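Local coordinates for protein MmoQ Response regulator (Methylococcus capsulatus, PDB 3LJX) that probably makes cyclic di-GMP from two GTP as a whole response regulator, the present chain being the piece that carries its all-helical HDOD domain, at residues Pro9-Ser14 against Ala150-Glu155; Thr50-Arg55 against Ala87-Leu92. One frame throughout, in Å; residues are numbered along the deposited sequence. Where two conformers were deposited one is given.

Contact 1: Pro9-Ser14 against Ala150-Glu155; sequences PMLCDS and ATAWPE
T151 and A152, in the last turn of helix 144-152 of the HDOD family region, meet L11 and S14 from the loop that leads into helix 19-29. T151 sends its two branches to different partners. Its CG2 stands anti to the backbone N (chi1 -56° for OG1), which carries the methyl out to the loop, while OG1 turns back on its own helix to bond the carbonyl of L147. The methyl lies 3.6 Å from the carbonyl oxygen S14 O and 3.9 Å from the hydroxyl S14 OG. Neither approach is more than a van der Waals touch, for S14 OG has its polar partner in D2, whose OD2 also accepts from C12 N. The same methyl also meets L11, with T151 CG2 4.0 Å from L11 CD2.

One residue on, A152 offers its CB to the fork of L11. The CD2 methyl of L11 sits 3.6 Å from A152 CB, and the other branch, CD1, comes within 3.9 Å of A152 CB, so both tips of the leucine rest on one side of the alanine methyl. W4 touches A152 as well, and P16 touches T151. At W153 the chain leaves the helix and at once, at P154, enters helix 154-163; the indole stacks with F177 and meets W4 edge-to-face.

No hydrogen bond joins the two segments, and together they bury just 150 Å². The case illustrates how a junction between a loop and a helix end can be made largely of methyl groups: each nearby hydroxyl is already engaged by a partner of its own, so the fit depends on shape and apolar surface, with little directional bonding to fix it.

Contact 2: Thr50-Arg55 against Ala87-Leu92; sequences TGRILR and ALSLSL
Next to S89, which meets R52 across the contact, the carbonyl oxygen of L88 takes two bonds from S91: the hydroxyl S91 OG lies 2.9 Å from L88 O and the amide S91 N 3.2 Å from L88 O. The hydroxyl approaches 16° out of the carbonyl plane, and the two bonds probably help to hold the turn from L88 to S91, although S91 is poorly ordered.

The approach between the segments, both in the HDOD family region, is thinner. R52 leaves helix 47-58 with CG anti to its carbonyl carbon, and its chain then bends at chi3 (79°), so the guanidinium swings out toward S89. There R52 NH1 stands 3.4 Å from S89 OG, obliquely placed, and the angle is too poor for a hydrogen bond. This holds for one of two deposited conformers of R52 and is to that extent doubtful. Each group has a stronger partner: S89 OG bonds the carbonyl of F86, and R52 NE forms a salt bridge with D13. Deeper in, I43 of helix 36-43 lies against both I53 and A87.

The pair thus shows polar groups brought close without being bonded. With 74 Å² buried, S89 OG bonded to F86 and R52 NE to D13, the guanidinium probably adds at most a weak electrostatic pull on the serine oxygen.

How the contacts relate
Contact 2 is nested along the chain within the loop that contact 1 closes, and the two, with centres about 15 Å apart, touch directly. The 9-14 segment is the bridge: on the side of contact 1 it offers L11 and S14, while C12 and D13 reach helix 47-58. D13 OD1 makes a salt bridge to R52 NE at 3.0 Å, and a longer, weak ion pair to R55 may add to it. C12 SG packs 3.6 Å from R52 CA. The N-terminal loop therefore ties helix 47-58 to the end of helix 144-152. Neither contact involves a known ligand or catalytic residue; the probable cyclase activity would belong to the GGDEF domain, which this HDOD piece lacks.

Contact 1: Pro9-Ser14 against Ala150-Glu155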
ATOM      1  N   PRO A   9     -17.048   2.241  -5.385  1.00 27.85           N
ATOM      2  CA  PRO A   9     -16.571   2.565  -4.033  1.00 27.68           C
ATOM      3  C   PRO A   9     -15.217   3.257  -4.092  1.00 27.80           C
ATOM      4  O   PRO A   9     -14.335   2.816  -4.819  1.00 27.22           O
ATOM      5  CB  PRO A   9     -16.415   1.196  -3.374  1.00 27.89           C
ATOM      6  CG  PRO A   9     -17.292   0.269  -4.182  1.00 32.34           C
ATOM      7  CD  PRO A   9     -17.297   0.801  -5.576  1.00 24.53           C
HETATM    8  N   MSE A  10     -15.047   4.319  -3.319  1.00 28.75           N
HETATM    9  CA  MSE A  10     -13.839   5.108  -3.410  1.00 28.07           C
HETATM   10  C   MSE A  10     -13.636   5.953  -2.151  1.00 29.37           C
HETATM   11  O   MSE A  10     -14.374   6.910  -1.918  1.00 29.03           O
HETATM   12  CB  MSE A  10     -13.945   5.989  -4.650  1.00 36.33           C
HETATM   13  CG  MSE A  10     -12.844   6.973  -4.809  1.00 44.96           C
HETATM   14 SE   MSE A  10     -11.143   6.149  -5.185  1.00416.45          SE
HETATM   15  CE  MSE A  10     -10.092   7.491  -4.276  1.00 30.64           C
ATOM     16  N   LEU A  11     -12.648   5.591  -1.329  1.00 28.79           N
ATOM     17  CA  LEU A  11     -12.256   6.421  -0.184  1.00 29.76           C
ATOM     18  C   LEU A  11     -10.823   6.871  -0.374  1.00 34.21           C
ATOM     19  O   LEU A  11      -9.974   6.106  -0.836  1.00 32.72           O
ATOM     20  CB  LEU A  11     -12.357   5.663   1.151  1.00 28.50           C
ATOM     21  CG  LEU A  11     -13.747   5.397   1.728  1.00 36.23           C
ATOM     22  CD1 LEU A  11     -14.449   4.304   0.913  1.00 38.44           C
ATOM     23  CD2 LEU A  11     -13.673   5.019   3.206  1.00 32.90           C
ATOM     24  N   CYS A  12     -10.535   8.113  -0.020  1.00 33.47           N
ATOM     25  CA  CYS A  12      -9.147   8.538  -0.037  1.00 34.04           C
ATOM     26  C   CYS A  12      -8.884   9.585   1.041  1.00 28.28           C
ATOM     27  O   CYS A  12      -8.103   9.343   1.959  1.00 25.88           O
ATOM     28  CB  CYS A  12      -8.725   9.017  -1.433  1.00 33.10           C
ATOM     29  SG  CYS A  12      -6.943   9.296  -1.592  1.00 39.90           S
ATOM     30  N   ASP A  13      -9.563  10.724   0.953  1.00 29.78           N
ATOM     31  CA  ASP A  13      -9.346  11.794   1.917  1.00 36.65           C
ATOM     32  C   ASP A  13      -9.604  11.333   3.345  1.00 29.89           C
ATOM     33  O   ASP A  13      -8.964  11.805   4.272  1.00 35.85           O
ATOM     34  CB  ASP A  13     -10.205  13.015   1.581  1.00 49.94           C
ATOM     35  CG  ASP A  13      -9.823  13.657   0.248  1.00 64.40           C
ATOM     36  OD1 ASP A  13      -8.706  13.402  -0.260  1.00 66.51           O
ATOM     37  OD2 ASP A  13     -10.646  14.427  -0.296  1.00 72.70           O
ATOM     38  N   SER A  14     -10.521  10.387   3.516  1.00 23.26           N
ATOM     39  CA  SER A  14     -10.972   9.991   4.846  1.00 24.91           C
ATOM     40  C   SER A  14     -10.142   8.872   5.476  1.00 26.24           C
ATOM     41  O   SER A  14     -10.384   8.491   6.624  1.00 25.71           O
ATOM     42  CB  SER A  14     -12.435   9.543   4.798  1.00 23.88           C
ATOM     43  OG  SER A  14     -12.547   8.247   4.203  1.00 23.85           O
ATOM     44  N   ALA A 150     -12.518  -0.906   6.533  1.00 18.13           N
ATOM     45  CA  ALA A 150     -12.562  -0.671   7.972  1.00 20.28           C
ATOM     46  C   ALA A 150     -13.000   0.769   8.242  1.00 25.31           C
ATOM     47  O   ALA A 150     -13.733   1.040   9.180  1.00 25.97           O
ATOM     48  CB  ALA A 150     -11.190  -0.938   8.602  1.00 19.85           C
ATOM     49  N   THR A 151     -12.548   1.688   7.396  1.00 23.29           N
ATOM     50  CA  THR A 151     -12.901   3.086   7.536  1.00 18.24           C
ATOM     51  C   THR A 151     -14.343   3.368   7.110  1.00 23.17           C
ATOM     52  O   THR A 151     -15.069   4.082   7.802  1.00 27.77           O
ATOM     53  CB  THR A 151     -11.962   3.960   6.712  1.00 18.16           C
ATOM     54  OG1 THR A 151     -10.614   3.693   7.103  1.00 20.56           O
ATOM     55  CG2 THR A 151     -12.271   5.431   6.953  1.00 19.85           C
ATOM     56  N   ALA A 152     -14.751   2.798   5.978  1.00 21.27           N
ATOM     57  CA  ALA A 152     -16.084   3.030   5.415  1.00 22.33           C
ATOM     58  C   ALA A 152     -17.193   2.405   6.260  1.00 25.41           C
ATOM     59  O   ALA A 152     -18.193   3.062   6.553  1.00 23.77           O
ATOM     60  CB  ALA A 152     -16.165   2.505   3.972  1.00 16.11           C
ATOM     61  N   TRP A 153     -17.018   1.143   6.649  1.00 24.81           N
ATOM     62  CA  TRP A 153     -18.080   0.426   7.360  1.00 28.24           C
ATOM     63  C   TRP A 153     -17.589  -0.197   8.671  1.00 26.69           C
ATOM     64  O   TRP A 153     -17.586  -1.412   8.821  1.00 29.25           O
ATOM     65  CB  TRP A 153     -18.681  -0.654   6.460  1.00 23.33           C
ATOM     66  CG  TRP A 153     -19.151  -0.140   5.151  1.00 25.96           C
ATOM     67  CD1 TRP A 153     -18.480  -0.186   3.960  1.00 28.15           C
ATOM     68  CD2 TRP A 153     -20.399   0.508   4.882  1.00 28.99           C
ATOM     69  NE1 TRP A 153     -19.238   0.395   2.967  1.00 29.68           N
ATOM     70  CE2 TRP A 153     -20.421   0.824   3.509  1.00 27.49           C
ATOM     71  CE3 TRP A 153     -21.508   0.839   5.672  1.00 29.14           C
ATOM     72  CZ2 TRP A 153     -21.496   1.466   2.909  1.00 31.45           C
ATOM     73  CZ3 TRP A 153     -22.582   1.475   5.073  1.00 30.19           C
ATOM     74  CH2 TRP A 153     -22.570   1.785   3.705  1.00 29.58           C
ATOM     75  N   PRO A 154     -17.191   0.639   9.628  1.00 27.15           N
ATOM     76  CA  PRO A 154     -16.483   0.159  10.821  1.00 32.68           C
ATOM     77  C   PRO A 154     -17.243  -0.944  11.554  1.00 40.14           C
ATOM     78  O   PRO A 154     -16.628  -1.943  11.948  1.00 47.11           O
ATOM     79  CB  PRO A 154     -16.388   1.408  11.707  1.00 31.70           C
ATOM     80  CG  PRO A 154     -16.649   2.557  10.813  1.00 28.71           C
ATOM     81  CD  PRO A 154     -17.496   2.076   9.689  1.00 24.53           C
ATOM     82  N   GLU A 155     -18.554  -0.772  11.732  1.00 33.82           N
ATOM     83  CA  GLU A 155     -19.353  -1.746  12.480  1.00 34.50           C
ATOM     84  C   GLU A 155     -19.669  -2.982  11.654  1.00 30.54           C
ATOM     85  O   GLU A 155     -19.614  -4.108  12.156  1.00 29.47           O
ATOM     86  CB  GLU A 155     -20.653  -1.125  13.015  1.00 38.62           C
ATOM     87  CG  GLU A 155     -20.442   0.007  14.010  1.00 51.71           C
ATOM     88  CD  GLU A 155     -19.789  -0.455  15.305  1.00 63.04           C
ATOM     89  OE1 GLU A 155     -19.986  -1.628  15.689  1.00 69.99           O
ATOM     90  OE2 GLU A 155     -19.084   0.359  15.940  1.00 64.79           O
TER

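Contact 2: Thr50-Arg55 against Ala87-Leu92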
ATOM      1  N   THR A  50       0.043   9.045   1.505  1.00 22.05           N
ATOM      2  CA  THR A  50       0.718   8.688   0.257  1.00 24.28           C
ATOM      3  C   THR A  50      -0.249   8.522  -0.917  1.00 22.05           C
ATOM      4  O   THR A  50      -0.009   9.032  -2.018  1.00 19.51           O
ATOM      5  CB  THR A  50       1.532   7.419   0.427  1.00 23.67           C
ATOM      6  OG1 THR A  50       2.614   7.686   1.333  1.00 24.46           O
ATOM      7  CG2 THR A  50       2.074   6.992  -0.906  1.00 25.28           C
ATOM      8  N   GLY A  51      -1.345   7.809  -0.675  1.00 21.93           N
ATOM      9  CA  GLY A  51      -2.415   7.703  -1.654  1.00 23.68           C
ATOM     10  C   GLY A  51      -2.979   9.048  -2.103  1.00 24.39           C
ATOM     11  O   GLY A  51      -3.083   9.296  -3.309  1.00 22.89           O
ATOM     12  N   ARG A  52      -3.350   9.912  -1.150  1.00 23.32           N
ATOM     13  CA  ARG A  52      -3.923  11.229  -1.459  0.50 23.49           C
ATOM     14  C   ARG A  52      -2.992  12.013  -2.359  1.00 22.87           C
ATOM     15  O   ARG A  52      -3.418  12.625  -3.330  1.00 20.29           O
ATOM     16  CB  ARG A  52      -4.145  12.058  -0.185  0.50 25.59           C
ATOM     17  CG  ARG A  52      -5.438  11.800   0.568  0.50 29.76           C
ATOM     18  CD  ARG A  52      -5.652  12.859   1.678  0.50 31.57           C
ATOM     19  NE  ARG A  52      -6.168  14.128   1.153  0.50 35.41           N
ATOM     20  CZ  ARG A  52      -6.541  15.160   1.909  0.50 37.03           C
ATOM     21  NH1 ARG A  52      -6.453  15.086   3.233  0.50 39.73           N
ATOM     22  NH2 ARG A  52      -7.003  16.267   1.343  0.50 31.83           N
ATOM     23  N   ILE A  53      -1.707  11.997  -2.011  1.00 20.59           N
ATOM     24  CA  ILE A  53      -0.701  12.720  -2.780  1.00 20.72           C
ATOM     25  C   ILE A  53      -0.572  12.179  -4.204  1.00 21.14           C
ATOM     26  O   ILE A  53      -0.570  12.946  -5.157  1.00 23.87           O
ATOM     27  CB  ILE A  53       0.662  12.733  -2.050  1.00 21.52           C
ATOM     28  CG1 ILE A  53       0.555  13.633  -0.815  1.00 22.55           C
ATOM     29  CG2 ILE A  53       1.773  13.236  -2.986  1.00 14.97           C
ATOM     30  CD1 ILE A  53       1.633  13.410   0.210  1.00 22.49           C
ATOM     31  N   LEU A  54      -0.493  10.861  -4.353  1.00 23.16           N
ATOM     32  CA  LEU A  54      -0.399  10.264  -5.683  1.00 24.10           C
ATOM     33  C   LEU A  54      -1.630  10.622  -6.494  1.00 21.86           C
ATOM     34  O   LEU A  54      -1.552  10.933  -7.679  1.00 23.19           O
ATOM     35  CB  LEU A  54      -0.287   8.740  -5.591  1.00 21.56           C
ATOM     36  CG  LEU A  54       1.018   8.190  -5.030  1.00 26.32           C
ATOM     37  CD1 LEU A  54       1.000   6.666  -5.068  1.00 29.18           C
ATOM     38  CD2 LEU A  54       2.228   8.760  -5.785  1.00 25.59           C
ATOM     39  N   ARG A  55      -2.773  10.577  -5.838  1.00 15.42           N
ATOM     40  CA  ARG A  55      -4.028  10.821  -6.517  1.00 20.71           C
ATOM     41  C   ARG A  55      -4.118  12.270  -7.002  1.00 24.12           C
ATOM     42  O   ARG A  55      -4.602  12.558  -8.111  1.00 18.73           O
ATOM     43  CB  ARG A  55      -5.164  10.519  -5.561  1.00 24.31           C
ATOM     44  CG  ARG A  55      -6.516  10.915  -6.076  1.00 34.98           C
ATOM     45  CD  ARG A  55      -7.579  10.348  -5.174  1.00 46.03           C
ATOM     46  NE  ARG A  55      -8.835  11.050  -5.347  1.00 60.78           N
ATOM     47  CZ  ARG A  55      -9.292  11.967  -4.506  1.00 69.13           C
ATOM     48  NH1 ARG A  55      -8.595  12.284  -3.417  1.00 67.02           N
ATOM     49  NH2 ARG A  55     -10.452  12.559  -4.755  1.00 73.37           N
ATOM     50  N   ALA A  87       0.409  17.412   3.660  1.00 25.80           N
ATOM     51  CA  ALA A  87       1.018  17.059   4.945  1.00 26.30           C
ATOM     52  C   ALA A  87       0.455  17.881   6.117  1.00 31.11           C
ATOM     53  O   ALA A  87       0.159  17.332   7.181  1.00 31.56           O
ATOM     54  CB  ALA A  87       2.533  17.168   4.875  1.00 19.71           C
ATOM     55  N   LEU A  88       0.282  19.187   5.916  1.00 32.58           N
ATOM     56  CA  LEU A  88      -0.271  20.045   6.965  1.00 30.23           C
ATOM     57  C   LEU A  88      -1.745  19.756   7.167  1.00 32.18           C
ATOM     58  O   LEU A  88      -2.322  20.145   8.180  1.00 30.97           O
ATOM     59  CB  LEU A  88      -0.108  21.526   6.614  1.00 34.19           C
ATOM     60  CG  LEU A  88       1.314  22.072   6.482  1.00 35.43           C
ATOM     61  CD1 LEU A  88       1.291  23.427   5.785  1.00 37.87           C
ATOM     62  CD2 LEU A  88       1.997  22.159   7.840  1.00 29.12           C
ATOM     63  N   SER A  89      -2.375  19.087   6.207  1.00 30.61           N
ATOM     64  CA  SER A  89      -3.816  18.863   6.323  1.00 33.24           C
ATOM     65  C   SER A  89      -4.137  17.859   7.428  1.00 39.14           C
ATOM     66  O   SER A  89      -5.258  17.816   7.916  1.00 42.46           O
ATOM     67  CB  SER A  89      -4.440  18.424   4.994  1.00 28.50           C
ATOM     68  OG  SER A  89      -4.136  17.070   4.727  1.00 40.50           O
ATOM     69  N   LEU A  90      -3.156  17.056   7.831  1.00 44.02           N
ATOM     70  CA  LEU A  90      -3.383  16.102   8.915  1.00 49.46           C
ATOM     71  C   LEU A  90      -3.810  16.819  10.205  1.00 58.41           C
ATOM     72  O   LEU A  90      -4.531  16.246  11.025  1.00 60.01           O
ATOM     73  CB  LEU A  90      -2.149  15.225   9.164  1.00 39.48           C
ATOM     74  CG  LEU A  90      -1.650  14.396   7.981  1.00 33.51           C
ATOM     75  CD1 LEU A  90      -0.365  13.710   8.359  1.00 28.45           C
ATOM     76  CD2 LEU A  90      -2.697  13.389   7.507  1.00 29.17           C
ATOM     77  N   SER A  91      -3.366  18.065  10.374  1.00 64.28           N
ATOM     78  CA  SER A  91      -3.836  18.918  11.470  1.00 73.67           C
ATOM     79  C   SER A  91      -5.308  18.652  11.753  1.00 83.66           C
ATOM     80  O   SER A  91      -5.707  18.467  12.903  1.00 87.21           O
ATOM     81  CB  SER A  91      -3.661  20.402  11.127  1.00 73.97           C
ATOM     82  OG  SER A  91      -2.296  20.763  11.009  1.00 75.53           O
ATOM     83  N   LEU A  92      -6.107  18.646  10.687  1.00 88.08           N
ATOM     84  CA  LEU A  92      -7.531  18.333  10.764  1.00 92.26           C
ATOM     85  C   LEU A  92      -7.775  16.929  11.328  1.00 89.82           C
ATOM     86  O   LEU A  92      -8.914  16.452  11.375  1.00 87.76           O
ATOM     87  CB  LEU A  92      -8.169  18.456   9.377  1.00 95.90           C
ATOM     88  CG  LEU A  92      -8.179  19.853   8.751  1.00 97.71           C
ATOM     89  CD1 LEU A  92      -8.083  19.796   7.219  1.00 97.28           C
ATOM     90  CD2 LEU A  92      -9.411  20.628   9.210  1.00 97.61           C
TER